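Long-range contacts in putative alcohol dehydrogenase (PDB 4J6F), which probably catalyses NAD(P)-dependent alcohol oxidation, as a member of the zinc-type medium-chain dehydrogenase/reductase family: residues T96-G101 / D150-G155; P107-T112 / G157-Y162; D137-N142 / S328-R333. All blocks are in the same frame, centred on the assembly; numbering follows the deposited sequence.

How the contacts relate
Contacts 1 and 3 have centres about 10 Å apart and share a sheet. Strand 152-153 pairs with strand 133-140, where Asp152 N probably bonds to Ile140 O (2.8 Å). Contact 2 is centred about 13 Å from contact 1 and 15 Å from contact 3. Thr112 of contact 2 reaches both: its CG2 lies 3.4 Å from Tyr153 CD1 and 3.3 Å from Phe138 CD2. Contacts 1 and 2 sit in the GroES-like region, while contact 3 joins it to the probable nucleotide-binding domain. The side chains of Trp97 and Gln330 each come within about 3 Å (nearest atoms) of bound glycerol, probably from the crystallisation liquor, which may mark a pocket. Contacts 1 and 3 also touch the second subunit.

Contact 1. Residues T96-G101 / D150-G155; sequences TWRRHG and DIDYMG
Arg98 supplies the hydrogen bonds that join residues 96-101 to the backbone of residues 150-155. Its side chain is extended from CG to NE. Arg98 NE and NH1 grip Ile151 O side-on, at 3.0 Å and 3.3 Å, from one face of that carbonyl. Arg98 NH1 also donates to Asp150 O (2.6 Å). Arg98 NH2 turns back to Gly101 O (2.9 Å), so four bonds in the guanidinium plane fix its rotation.

The charge contact is different. The carboxylate of Asp152 stacks over a guanidinium face, the planes 10° apart. Arg98 NE and Asp152 OD2 are 3.5 Å apart, and no N-H points at that oxygen. Thr103 bonds to the same OD2.

Aromatic contacts come from Trp97. Its CH2 edge meets Ile151 O (3.3 Å). Its five-membered ring runs nearly parallel to the Tyr153 ring, but slid aside. The centroids are 5.2 Å apart, with little overlap. Tyr153 OH bonds to Thr76.

Trp97 also packs on Leu320 of the second subunit. The contact thus fastens a long loop to the short strand 152-153 in the GroES-like region, close to the subunit interface.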
ATOM      1  N   THR A  96     -21.328  -1.694 -11.103  1.00 34.96           N
ATOM      2  CA  THR A  96     -20.352  -2.651 -11.609  1.00 35.96           C
ATOM      3  C   THR A  96     -18.976  -2.200 -11.177  1.00 38.43           C
ATOM      4  O   THR A  96     -18.815  -1.108 -10.665  1.00 39.03           O
ATOM      5  CB  THR A  96     -20.339  -2.778 -13.137  1.00 36.04           C
ATOM      6  OG1 THR A  96     -20.542  -1.497 -13.731  1.00 35.52           O
ATOM      7  CG2 THR A  96     -21.407  -3.724 -13.594  1.00 39.08           C
ATOM      8  N   TRP A  97     -17.989  -3.063 -11.340  1.00 40.45           N
ATOM      9  CA  TRP A  97     -16.650  -2.748 -10.900  1.00 43.23           C
ATOM     10  C   TRP A  97     -16.090  -1.609 -11.729  1.00 42.10           C
ATOM     11  O   TRP A  97     -15.242  -0.836 -11.253  1.00 42.42           O
ATOM     12  CB  TRP A  97     -15.760  -3.981 -10.988  1.00 46.19           C
ATOM     13  CG  TRP A  97     -15.522  -4.423 -12.369  1.00 45.80           C
ATOM     14  CD1 TRP A  97     -16.282  -5.277 -13.082  1.00 45.34           C
ATOM     15  CD2 TRP A  97     -14.442  -4.022 -13.221  1.00 47.70           C
ATOM     16  NE1 TRP A  97     -15.746  -5.445 -14.335  1.00 48.38           N
ATOM     17  CE2 TRP A  97     -14.615  -4.682 -14.445  1.00 46.60           C
ATOM     18  CE3 TRP A  97     -13.345  -3.164 -13.066  1.00 51.77           C
ATOM     19  CZ2 TRP A  97     -13.733  -4.524 -15.512  1.00 46.45           C
ATOM     20  CZ3 TRP A  97     -12.471  -3.005 -14.127  1.00 52.96           C
ATOM     21  CH2 TRP A  97     -12.669  -3.689 -15.334  1.00 48.99           C
ATOM     22  N   ARG A  98     -16.569  -1.493 -12.966  1.00 38.63           N
ATOM     23  CA  ARG A  98     -16.048  -0.457 -13.829  1.00 37.90           C
ATOM     24  C   ARG A  98     -16.728   0.858 -13.506  1.00 40.50           C
ATOM     25  O   ARG A  98     -17.534   1.357 -14.291  1.00 46.25           O
ATOM     26  CB  ARG A  98     -16.171  -0.828 -15.299  1.00 35.22           C
ATOM     27  CG  ARG A  98     -14.985  -0.334 -16.094  1.00 33.84           C
ATOM     28  CD  ARG A  98     -14.842  -1.109 -17.383  1.00 36.55           C
ATOM     29  NE  ARG A  98     -13.576  -0.818 -18.048  1.00 37.55           N
ATOM     30  CZ  ARG A  98     -13.371   0.194 -18.888  1.00 37.00           C
ATOM     31  NH1 ARG A  98     -12.168   0.361 -19.431  1.00 36.54           N
ATOM     32  NH2 ARG A  98     -14.355   1.038 -19.187  1.00 35.66           N
ATOM     33  N   ARG A  99     -16.382   1.413 -12.345  1.00 37.40           N
ATOM     34  CA  ARG A  99     -17.056   2.597 -11.809  1.00 36.28           C
ATOM     35  C   ARG A  99     -17.033   3.814 -12.742  1.00 41.91           C
ATOM     36  O   ARG A  99     -17.957   4.611 -12.717  1.00 42.92           O
ATOM     37  CB  ARG A  99     -16.481   2.985 -10.448  1.00 31.93           C
ATOM     38  CG  ARG A  99     -16.732   1.987  -9.327  1.00 30.52           C
ATOM     39  CD  ARG A  99     -15.783   2.240  -8.158  1.00 29.14           C
ATOM     40  NE  ARG A  99     -16.188   1.617  -6.893  1.00 28.78           N
ATOM     41  CZ  ARG A  99     -15.550   1.797  -5.731  1.00 28.96           C
ATOM     42  NH1 ARG A  99     -14.454   2.570  -5.661  1.00 26.68           N
ATOM     43  NH2 ARG A  99     -15.993   1.191  -4.632  1.00 28.74           N
ATOM     44  N   HIS A 100     -15.996   3.957 -13.568  1.00 46.88           N
ATOM     45  CA  HIS A 100     -15.837   5.199 -14.328  1.00 51.24           C
ATOM     46  C   HIS A 100     -15.933   5.070 -15.849  1.00 58.96           C
ATOM     47  O   HIS A 100     -15.708   6.036 -16.575  1.00 69.29           O
ATOM     48  CB  HIS A 100     -14.559   5.927 -13.894  1.00 50.57           C
ATOM     49  CG  HIS A 100     -14.573   6.327 -12.452  1.00 51.96           C
ATOM     50  ND1 HIS A 100     -15.255   7.436 -11.994  1.00 53.53           N
ATOM     51  CD2 HIS A 100     -14.028   5.741 -11.360  1.00 50.05           C
ATOM     52  CE1 HIS A 100     -15.119   7.522 -10.683  1.00 55.17           C
ATOM     53  NE2 HIS A 100     -14.379   6.505 -10.274  1.00 53.74           N
ATOM     54  N   GLY A 101     -16.301   3.888 -16.325  1.00 54.94           N
ATOM     55  CA  GLY A 101     -16.572   3.678 -17.742  1.00 52.93           C
ATOM     56  C   GLY A 101     -17.491   2.488 -17.831  1.00 53.74           C
ATOM     57  O   GLY A 101     -17.038   1.356 -18.045  1.00 54.81           O
ATOM     58  N   ASP A 150      -6.917   1.081 -17.769  1.00 34.08           N
ATOM     59  CA  ASP A 150      -8.154   1.152 -18.562  1.00 35.14           C
ATOM     60  C   ASP A 150      -8.750  -0.215 -18.861  1.00 31.84           C
ATOM     61  O   ASP A 150      -9.627  -0.326 -19.715  1.00 32.37           O
ATOM     62  CB  ASP A 150      -7.926   1.895 -19.886  1.00 41.84           C
ATOM     63  CG  ASP A 150      -7.503   3.350 -19.692  1.00 54.20           C
ATOM     64  OD1 ASP A 150      -7.998   4.012 -18.752  1.00 58.79           O
ATOM     65  OD2 ASP A 150      -6.675   3.841 -20.497  1.00 58.07           O
ATOM     66  N   ILE A 151      -8.284  -1.245 -18.160  1.00 28.53           N
ATOM     67  CA  ILE A 151      -8.707  -2.610 -18.433  1.00 28.73           C
ATOM     68  C   ILE A 151     -10.215  -2.811 -18.332  1.00 33.40           C
ATOM     69  O   ILE A 151     -10.911  -2.081 -17.616  1.00 36.32           O
ATOM     70  CB  ILE A 151      -8.049  -3.629 -17.493  1.00 28.17           C
ATOM     71  CG1 ILE A 151      -8.231  -3.198 -16.038  1.00 28.55           C
ATOM     72  CG2 ILE A 151      -6.588  -3.828 -17.862  1.00 29.29           C
ATOM     73  CD1 ILE A 151      -7.856  -4.262 -15.035  1.00 30.32           C
ATOM     74  N   ASP A 152     -10.690  -3.809 -19.075  1.00 32.43           N
ATOM     75  CA  ASP A 152     -12.046  -4.315 -19.010  1.00 30.57           C
ATOM     76  C   ASP A 152     -11.915  -5.833 -19.192  1.00 29.88           C
ATOM     77  O   ASP A 152     -10.786  -6.351 -19.278  1.00 28.75           O
ATOM     78  CB  ASP A 152     -12.860  -3.684 -20.135  1.00 32.47           C
ATOM     79  CG  ASP A 152     -14.356  -3.637 -19.837  1.00 32.39           C
ATOM     80  OD1 ASP A 152     -14.838  -4.408 -18.968  1.00 31.02           O
ATOM     81  OD2 ASP A 152     -15.044  -2.824 -20.505  1.00 31.36           O
ATOM     82  N   TYR A 153     -13.034  -6.559 -19.235  1.00 29.71           N
ATOM     83  CA  TYR A 153     -12.966  -7.999 -19.548  1.00 29.46           C
ATOM     84  C   TYR A 153     -14.179  -8.563 -20.242  1.00 32.61           C
ATOM     85  O   TYR A 153     -15.286  -8.039 -20.124  1.00 36.08           O
ATOM     86  CB  TYR A 153     -12.656  -8.846 -18.309  1.00 27.66           C
ATOM     87  CG  TYR A 153     -13.768  -8.966 -17.295  1.00 27.63           C
ATOM     88  CD1 TYR A 153     -14.790  -9.896 -17.450  1.00 28.37           C
ATOM     89  CD2 TYR A 153     -13.787  -8.164 -16.153  1.00 28.01           C
ATOM     90  CE1 TYR A 153     -15.811 -10.014 -16.502  1.00 28.66           C
ATOM     91  CE2 TYR A 153     -14.804  -8.271 -15.204  1.00 27.50           C
ATOM     92  CZ  TYR A 153     -15.809  -9.199 -15.377  1.00 27.25           C
ATOM     93  OH  TYR A 153     -16.801  -9.320 -14.430  1.00 26.27           O
HETATM   94  N   MSE A 154     -13.951  -9.660 -20.951  1.00 34.07           N
HETATM   95  CA  MSE A 154     -15.010 -10.405 -21.626  1.00 34.59           C
HETATM   96  C   MSE A 154     -15.891 -11.051 -20.605  1.00 30.05           C
HETATM   97  O   MSE A 154     -15.418 -11.756 -19.721  1.00 28.39           O
HETATM   98  CB  MSE A 154     -14.355 -11.434 -22.530  1.00 37.75           C
HETATM   99  CG  MSE A 154     -13.176 -10.718 -23.152  1.00 45.64           C
HETATM  100 SE   MSE A 154     -12.914 -11.254 -25.012  1.00 53.42          SE
HETATM  101  CE  MSE A 154     -10.959 -11.062 -25.045  1.00 49.44           C
ATOM    102  N   GLY A 155     -17.189 -10.819 -20.742  1.00 29.51           N
ATOM    103  CA  GLY A 155     -18.157 -11.189 -19.733  1.00 31.63           C
ATOM    104  C   GLY A 155     -18.621  -9.948 -18.977  1.00 34.60           C
ATOM    105  O   GLY A 155     -19.614  -9.997 -18.242  1.00 36.22           O
TER

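Contact 2. Residues P107-T112 / G157-Y162; sequences PRIQGT and GRDGGY
Ile109 to Gly111 and Asp159 to Tyr162 form a loop-to-loop junction in the GroES-like region. The second loop carries the Gly-Gly-Tyr sequence familiar in medium-chain dehydrogenases. The end-to-end directions of residues 107-111 and 157-162 are 71° apart.

Three backbone bonds hold the loops together. Gly160 N donates to Ile109 O (2.7 Å). Tyr162 N donates to Gln110 O (2.9 Å), and Gly161 N to Gly111 O (3.1 Å). The backbones come close here, where glycines lack side chains: the CA atoms of Gly111 and Gly161 are 4.5 Å apart.

Asp159 adds a side-chain clamp. Its OD1 accepts from Ile109 N (2.8 Å) and from Arg108 NH2 (3.0 Å). The second bond is part of a salt bridge. The two donors reach OD1 from opposite faces of the carboxylate plane, so one oxygen is held from both sides. Arg108 is bent at chi2 and chi3 (77° and 64°). These bends fold its guanidinium back over the Arg158 backbone, with Arg158 N above one face. Arg108 NE bonds to His156 O.

Apolar contacts complete the junction. Tyr162 lays a ring face against Gly111 CA, a CH-pi contact of 3.6 Å from CA to the ring centroid. Ile109 CG2 packs against Tyr162 CB (4.0 Å).

Around the junction, Ile109 packs on Met34, Ala36 and Leu38 of strand 33-39, which also bonds to the backbones of Arg108 and Tyr162. At helix 75-82, Tyr162 OH bonds to the Asp77 carboxylate (OD2) and Gln110 NE2 to the Asp77 backbone O, while Phe361, at the start of helix 361-370, meets the Tyr162 ring edge-to-face.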
ATOM      1  N   PRO A 107     -29.039  -7.188 -22.406  1.00 36.51           N
ATOM      2  CA  PRO A 107     -28.538  -8.395 -21.732  1.00 35.06           C
ATOM      3  C   PRO A 107     -27.051  -8.638 -21.972  1.00 32.34           C
ATOM      4  O   PRO A 107     -26.524  -8.210 -22.985  1.00 31.55           O
ATOM      5  CB  PRO A 107     -29.360  -9.513 -22.375  1.00 34.36           C
ATOM      6  CG  PRO A 107     -29.625  -9.015 -23.743  1.00 34.42           C
ATOM      7  CD  PRO A 107     -29.794  -7.527 -23.627  1.00 35.90           C
ATOM      8  N   ARG A 108     -26.396  -9.321 -21.043  1.00 32.12           N
ATOM      9  CA  ARG A 108     -24.970  -9.633 -21.167  1.00 32.66           C
ATOM     10  C   ARG A 108     -24.737 -11.103 -20.886  1.00 31.04           C
ATOM     11  O   ARG A 108     -25.229 -11.633 -19.900  1.00 31.73           O
ATOM     12  CB  ARG A 108     -24.130  -8.771 -20.203  1.00 32.00           C
ATOM     13  CG  ARG A 108     -22.742  -9.317 -19.866  1.00 30.57           C
ATOM     14  CD  ARG A 108     -21.701  -9.107 -20.969  1.00 29.77           C
ATOM     15  NE  ARG A 108     -21.440  -7.690 -21.203  1.00 29.15           N
ATOM     16  CZ  ARG A 108     -21.843  -7.013 -22.277  1.00 28.23           C
ATOM     17  NH1 ARG A 108     -21.566  -5.719 -22.386  1.00 27.77           N
ATOM     18  NH2 ARG A 108     -22.505  -7.632 -23.244  1.00 27.59           N
ATOM     19  N   ILE A 109     -23.998 -11.759 -21.764  1.00 29.25           N
ATOM     20  CA  ILE A 109     -23.528 -13.092 -21.463  1.00 29.36           C
ATOM     21  C   ILE A 109     -22.254 -12.949 -20.635  1.00 29.16           C
ATOM     22  O   ILE A 109     -21.257 -12.392 -21.109  1.00 29.29           O
ATOM     23  CB  ILE A 109     -23.207 -13.892 -22.746  1.00 28.82           C
ATOM     24  CG1 ILE A 109     -24.467 -14.050 -23.597  1.00 27.73           C
ATOM     25  CG2 ILE A 109     -22.598 -15.252 -22.387  1.00 28.73           C
ATOM     26  CD1 ILE A 109     -24.205 -14.358 -25.053  1.00 27.27           C
ATOM     27  N   GLN A 110     -22.285 -13.454 -19.409  1.00 28.67           N
ATOM     28  CA  GLN A 110     -21.094 -13.448 -18.549  1.00 29.21           C
ATOM     29  C   GLN A 110     -20.171 -14.664 -18.850  1.00 32.54           C
ATOM     30  O   GLN A 110     -20.395 -15.415 -19.815  1.00 34.01           O
ATOM     31  CB  GLN A 110     -21.510 -13.412 -17.068  1.00 27.44           C
ATOM     32  CG  GLN A 110     -22.546 -12.349 -16.730  1.00 27.11           C
ATOM     33  CD  GLN A 110     -22.810 -12.234 -15.248  1.00 28.45           C
ATOM     34  OE1 GLN A 110     -23.844 -12.693 -14.764  1.00 30.01           O
ATOM     35  NE2 GLN A 110     -21.873 -11.621 -14.508  1.00 28.43           N
ATOM     36  N   GLY A 111     -19.142 -14.858 -18.026  1.00 32.37           N
ATOM     37  CA  GLY A 111     -18.250 -16.001 -18.174  1.00 32.42           C
ATOM     38  C   GLY A 111     -16.907 -15.536 -18.674  1.00 34.27           C
ATOM     39  O   GLY A 111     -16.808 -14.980 -19.768  1.00 36.41           O
ATOM     40  N   THR A 112     -15.893 -15.701 -17.835  1.00 33.15           N
ATOM     41  CA  THR A 112     -14.547 -15.236 -18.122  1.00 32.21           C
ATOM     42  C   THR A 112     -13.579 -16.308 -18.584  1.00 33.12           C
ATOM     43  O   THR A 112     -12.784 -16.082 -19.478  1.00 37.94           O
ATOM     44  CB  THR A 112     -13.940 -14.551 -16.889  1.00 33.44           C
ATOM     45  OG1 THR A 112     -14.193 -15.346 -15.736  1.00 34.40           O
ATOM     46  CG2 THR A 112     -14.565 -13.217 -16.674  1.00 33.66           C
ATOM     47  N   GLY A 157     -17.482  -6.147 -20.410  1.00 30.16           N
ATOM     48  CA  GLY A 157     -17.578  -5.136 -21.468  1.00 32.14           C
ATOM     49  C   GLY A 157     -18.082  -5.639 -22.810  1.00 34.08           C
ATOM     50  O   GLY A 157     -18.299  -4.857 -23.729  1.00 35.27           O
ATOM     51  N   ARG A 158     -18.310  -6.947 -22.897  1.00 35.68           N
ATOM     52  CA  ARG A 158     -18.475  -7.669 -24.152  1.00 35.33           C
ATOM     53  C   ARG A 158     -18.933  -9.073 -23.745  1.00 36.12           C
ATOM     54  O   ARG A 158     -18.606  -9.536 -22.649  1.00 37.34           O
ATOM     55  CB  ARG A 158     -17.099  -7.734 -24.795  1.00 35.05           C
ATOM     56  CG  ARG A 158     -17.011  -8.109 -26.242  1.00 36.73           C
ATOM     57  CD  ARG A 158     -15.588  -8.590 -26.482  1.00 38.67           C
ATOM     58  NE  ARG A 158     -15.030  -8.220 -27.789  1.00 40.10           N
ATOM     59  CZ  ARG A 158     -15.357  -8.788 -28.950  1.00 46.24           C
ATOM     60  NH1 ARG A 158     -14.766  -8.380 -30.052  1.00 54.00           N
ATOM     61  NH2 ARG A 158     -16.265  -9.758 -29.033  1.00 47.93           N
ATOM     62  N   ASP A 159     -19.684  -9.761 -24.599  1.00 34.88           N
ATOM     63  CA  ASP A 159     -20.223 -11.074 -24.233  1.00 32.92           C
ATOM     64  C   ASP A 159     -19.162 -12.147 -23.979  1.00 30.32           C
ATOM     65  O   ASP A 159     -18.180 -12.212 -24.691  1.00 30.24           O
ATOM     66  CB  ASP A 159     -21.224 -11.536 -25.273  1.00 36.64           C
ATOM     67  CG  ASP A 159     -22.570 -10.843 -25.130  1.00 43.34           C
ATOM     68  OD1 ASP A 159     -22.962 -10.477 -23.991  1.00 45.24           O
ATOM     69  OD2 ASP A 159     -23.246 -10.673 -26.166  1.00 46.11           O
ATOM     70  N   GLY A 160     -19.380 -12.982 -22.958  1.00 29.63           N
ATOM     71  CA  GLY A 160     -18.414 -14.012 -22.526  1.00 26.55           C
ATOM     72  C   GLY A 160     -18.817 -15.445 -22.827  1.00 25.93           C
ATOM     73  O   GLY A 160     -19.497 -15.705 -23.808  1.00 27.49           O
ATOM     74  N   GLY A 161     -18.409 -16.381 -21.980  1.00 25.40           N
ATOM     75  CA  GLY A 161     -18.536 -17.805 -22.301  1.00 25.89           C
ATOM     76  C   GLY A 161     -19.741 -18.612 -21.825  1.00 28.42           C
ATOM     77  O   GLY A 161     -19.799 -19.824 -22.049  1.00 28.83           O
ATOM     78  N   TYR A 162     -20.706 -17.981 -21.179  1.00 30.08           N
ATOM     79  CA  TYR A 162     -21.907 -18.712 -20.810  1.00 30.72           C
ATOM     80  C   TYR A 162     -22.891 -18.725 -21.967  1.00 33.44           C
ATOM     81  O   TYR A 162     -24.014 -18.269 -21.857  1.00 35.45           O
ATOM     82  CB  TYR A 162     -22.544 -18.105 -19.572  1.00 29.89           C
ATOM     83  CG  TYR A 162     -21.682 -18.220 -18.350  1.00 29.42           C
ATOM     84  CD1 TYR A 162     -20.848 -19.301 -18.176  1.00 29.91           C
ATOM     85  CD2 TYR A 162     -21.701 -17.248 -17.373  1.00 28.55           C
ATOM     86  CE1 TYR A 162     -20.051 -19.409 -17.063  1.00 30.69           C
ATOM     87  CE2 TYR A 162     -20.906 -17.348 -16.260  1.00 28.60           C
ATOM     88  CZ  TYR A 162     -20.087 -18.432 -16.113  1.00 30.66           C
ATOM     89  OH  TYR A 162     -19.309 -18.542 -15.003  1.00 31.97           O
TER

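Contact 3. Residues D137-N142 / S328-R333; sequences DFSIYN and SSQGSR
Tyr141 and Arg333 make the tight part of this contact. Arg333 CG sits over one face of the Tyr141 ring, 3.7 Å from its centroid. A bend at chi3 (-126°) brings the guanidinium over the same ring. It stacks there with planes 28° apart and centres 4.2 Å apart. The cation-pi contact is off-centre. Ser139 CB covers the opposite face, so the ring is held between the two residues. Tyr141 OH donates to the syn lone pair of Asp137 OD2 (3.0 Å). Asp137 OD1 accepts from Ser139 N and closes an Asx turn; Ser139 OG donates to the same oxygen. Arg333, though stacked, is partly exposed and forms the solvent side.

The other end is less directly packed, but buried and water-bridged. Ser139 OG and Gln330 NE2 stand 4.0 Å apart. Water 1 donates to Ser139 OG (2.8 Å) and to Gly331 O (2.6 Å). It accepts from Gln330 NE2 (2.9 Å). Beside it, Phe138 CZ touches Gln330 CG (3.9 Å).

Ser332 is the N-cap of helix 333-344. Its loop follows strand 324-327, the outermost strand, within this chain, of the parallel, Rossmann-like sheet that probably binds the nucleotide. Glycerol, probably from the crystallisation liquor, is hydrogen-bonded at Asp137 OD2 and, in a separate contact, at Gln330 OE1. This meeting of two domains is consistent with the interdomain cleft of medium-chain dehydrogenases.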
ATOM      1  N   ASP A 137      -8.024 -15.536 -23.363  1.00 30.53           N
ATOM      2  CA  ASP A 137      -7.581 -14.532 -22.403  1.00 30.17           C
ATOM      3  C   ASP A 137      -8.723 -13.531 -22.278  1.00 31.05           C
ATOM      4  O   ASP A 137      -9.023 -12.805 -23.219  1.00 32.90           O
ATOM      5  CB  ASP A 137      -6.310 -13.837 -22.887  1.00 30.38           C
ATOM      6  CG  ASP A 137      -5.932 -12.633 -22.033  1.00 31.68           C
ATOM      7  OD1 ASP A 137      -6.641 -12.318 -21.046  1.00 31.61           O
ATOM      8  OD2 ASP A 137      -4.911 -11.995 -22.355  1.00 32.63           O
ATOM      9  N   PHE A 138      -9.361 -13.491 -21.118  1.00 30.32           N
ATOM     10  CA  PHE A 138     -10.556 -12.671 -20.943  1.00 30.79           C
ATOM     11  C   PHE A 138     -10.291 -11.149 -20.967  1.00 31.24           C
ATOM     12  O   PHE A 138     -11.239 -10.362 -21.028  1.00 32.60           O
ATOM     13  CB  PHE A 138     -11.345 -13.110 -19.681  1.00 30.62           C
ATOM     14  CG  PHE A 138     -10.777 -12.605 -18.371  1.00 31.88           C
ATOM     15  CD1 PHE A 138      -9.425 -12.772 -18.046  1.00 31.67           C
ATOM     16  CD2 PHE A 138     -11.602 -11.974 -17.445  1.00 33.74           C
ATOM     17  CE1 PHE A 138      -8.915 -12.317 -16.835  1.00 30.47           C
ATOM     18  CE2 PHE A 138     -11.095 -11.514 -16.223  1.00 33.95           C
ATOM     19  CZ  PHE A 138      -9.750 -11.694 -15.914  1.00 31.05           C
ATOM     20  N   SER A 139      -9.019 -10.741 -20.937  1.00 29.52           N
ATOM     21  CA  SER A 139      -8.663  -9.321 -20.772  1.00 29.69           C
ATOM     22  C   SER A 139      -8.985  -8.453 -21.967  1.00 31.63           C
ATOM     23  O   SER A 139      -8.709  -8.839 -23.101  1.00 34.67           O
ATOM     24  CB  SER A 139      -7.183  -9.168 -20.492  1.00 30.83           C
ATOM     25  OG  SER A 139      -6.802  -9.962 -19.397  1.00 33.60           O
ATOM     26  N   ILE A 140      -9.580  -7.289 -21.712  1.00 30.26           N
ATOM     27  CA  ILE A 140      -9.611  -6.203 -22.697  1.00 30.01           C
ATOM     28  C   ILE A 140      -8.653  -5.163 -22.141  1.00 30.78           C
ATOM     29  O   ILE A 140      -8.931  -4.559 -21.122  1.00 33.50           O
ATOM     30  CB  ILE A 140     -11.012  -5.594 -22.874  1.00 27.37           C
ATOM     31  CG1 ILE A 140     -12.029  -6.686 -23.169  1.00 29.30           C
ATOM     32  CG2 ILE A 140     -11.012  -4.553 -23.980  1.00 25.83           C
ATOM     33  CD1 ILE A 140     -13.453  -6.260 -22.868  1.00 31.14           C
ATOM     34  N   TYR A 141      -7.511  -4.971 -22.778  1.00 30.66           N
ATOM     35  CA  TYR A 141      -6.494  -4.126 -22.176  1.00 32.24           C
ATOM     36  C   TYR A 141      -6.781  -2.669 -22.410  1.00 35.14           C
ATOM     37  O   TYR A 141      -6.542  -1.848 -21.530  1.00 36.71           O
ATOM     38  CB  TYR A 141      -5.108  -4.487 -22.703  1.00 34.12           C
ATOM     39  CG  TYR A 141      -4.681  -5.850 -22.258  1.00 36.90           C
ATOM     40  CD1 TYR A 141      -4.106  -6.043 -21.007  1.00 36.81           C
ATOM     41  CD2 TYR A 141      -4.897  -6.963 -23.067  1.00 38.53           C
ATOM     42  CE1 TYR A 141      -3.724  -7.305 -20.587  1.00 38.27           C
ATOM     43  CE2 TYR A 141      -4.522  -8.229 -22.652  1.00 38.17           C
ATOM     44  CZ  TYR A 141      -3.936  -8.391 -21.415  1.00 39.12           C
ATOM     45  OH  TYR A 141      -3.561  -9.644 -21.004  1.00 41.59           O
ATOM     46  N   ASN A 142      -7.157  -2.333 -23.627  1.00 37.22           N
ATOM     47  CA  ASN A 142      -7.538  -0.982 -23.958  1.00 38.20           C
ATOM     48  C   ASN A 142      -6.344  -0.053 -24.028  1.00 41.12           C
ATOM     49  O   ASN A 142      -6.500   1.147 -24.177  1.00 42.67           O
ATOM     50  CB  ASN A 142      -8.566  -0.472 -22.971  1.00 36.12           C
ATOM     51  CG  ASN A 142      -9.949  -0.947 -23.298  1.00 35.66           C
ATOM     52  OD1 ASN A 142     -10.347  -0.962 -24.451  1.00 35.88           O
ATOM     53  ND2 ASN A 142     -10.685  -1.344 -22.286  1.00 35.93           N
ATOM     54  N   SER A 328      -5.080  -4.744  -6.464  1.00 27.73           N
ATOM     55  CA  SER A 328      -4.768  -5.222  -7.807  1.00 29.81           C
ATOM     56  C   SER A 328      -5.971  -5.933  -8.462  1.00 34.84           C
ATOM     57  O   SER A 328      -6.713  -6.630  -7.775  1.00 37.27           O
ATOM     58  CB  SER A 328      -3.551  -6.144  -7.688  1.00 30.42           C
ATOM     59  OG  SER A 328      -3.526  -7.163  -8.660  1.00 33.13           O
ATOM     60  N   SER A 329      -6.188  -5.726  -9.770  1.00 36.54           N
ATOM     61  CA  SER A 329      -7.197  -6.492 -10.552  1.00 34.99           C
ATOM     62  C   SER A 329      -6.594  -7.023 -11.826  1.00 34.83           C
ATOM     63  O   SER A 329      -5.845  -6.311 -12.506  1.00 35.74           O
ATOM     64  CB  SER A 329      -8.396  -5.652 -10.983  1.00 34.66           C
ATOM     65  OG  SER A 329      -8.736  -4.710 -10.006  1.00 41.11           O
ATOM     66  N   GLN A 330      -6.924  -8.264 -12.150  1.00 32.90           N
ATOM     67  CA  GLN A 330      -6.525  -8.914 -13.387  1.00 31.09           C
ATOM     68  C   GLN A 330      -5.023  -8.932 -13.541  1.00 32.07           C
ATOM     69  O   GLN A 330      -4.325  -9.182 -12.582  1.00 36.05           O
ATOM     70  CB  GLN A 330      -7.209  -8.251 -14.573  1.00 30.10           C
ATOM     71  CG  GLN A 330      -8.718  -8.239 -14.444  1.00 31.10           C
ATOM     72  CD  GLN A 330      -9.418  -7.668 -15.651  1.00 35.75           C
ATOM     73  OE1 GLN A 330     -10.586  -7.329 -15.594  1.00 41.17           O
ATOM     74  NE2 GLN A 330      -8.709  -7.567 -16.747  1.00 36.77           N
ATOM     75  N   GLY A 331      -4.510  -8.637 -14.724  1.00 28.88           N
ATOM     76  CA  GLY A 331      -3.062  -8.682 -14.877  1.00 28.02           C
ATOM     77  C   GLY A 331      -2.600  -8.204 -16.229  1.00 29.02           C
ATOM     78  O   GLY A 331      -3.404  -7.849 -17.076  1.00 30.86           O
ATOM     79  N   SER A 332      -1.294  -8.189 -16.435  1.00 28.92           N
ATOM     80  CA  SER A 332      -0.741  -7.677 -17.676  1.00 29.87           C
ATOM     81  C   SER A 332      -0.541  -8.808 -18.682  1.00 32.08           C
ATOM     82  O   SER A 332      -0.570  -9.983 -18.324  1.00 32.54           O
ATOM     83  CB  SER A 332       0.592  -7.012 -17.388  1.00 28.45           C
ATOM     84  OG  SER A 332       1.569  -8.011 -17.179  1.00 28.36           O
ATOM     85  N   ARG A 333      -0.317  -8.443 -19.941  1.00 33.09           N
ATOM     86  CA  ARG A 333       0.025  -9.421 -20.977  1.00 30.64           C
ATOM     87  C   ARG A 333       1.178 -10.338 -20.584  1.00 30.77           C
ATOM     88  O   ARG A 333       1.122 -11.535 -20.839  1.00 31.65           O
ATOM     89  CB  ARG A 333       0.344  -8.729 -22.299  1.00 28.02           C
ATOM     90  CG  ARG A 333      -0.842  -8.020 -22.911  1.00 27.26           C
ATOM     91  CD  ARG A 333      -0.441  -7.369 -24.218  1.00 29.25           C
ATOM     92  NE  ARG A 333      -0.805  -5.964 -24.176  1.00 31.18           N
ATOM     93  CZ  ARG A 333      -1.828  -5.439 -24.826  1.00 32.12           C
ATOM     94  NH1 ARG A 333      -2.085  -4.148 -24.706  1.00 32.00           N
ATOM     95  NH2 ARG A 333      -2.574  -6.202 -25.611  1.00 33.22           N
TER
HETATM   96  O   HOH W   1      -5.993  -8.210 -17.380  1.00 35.49           O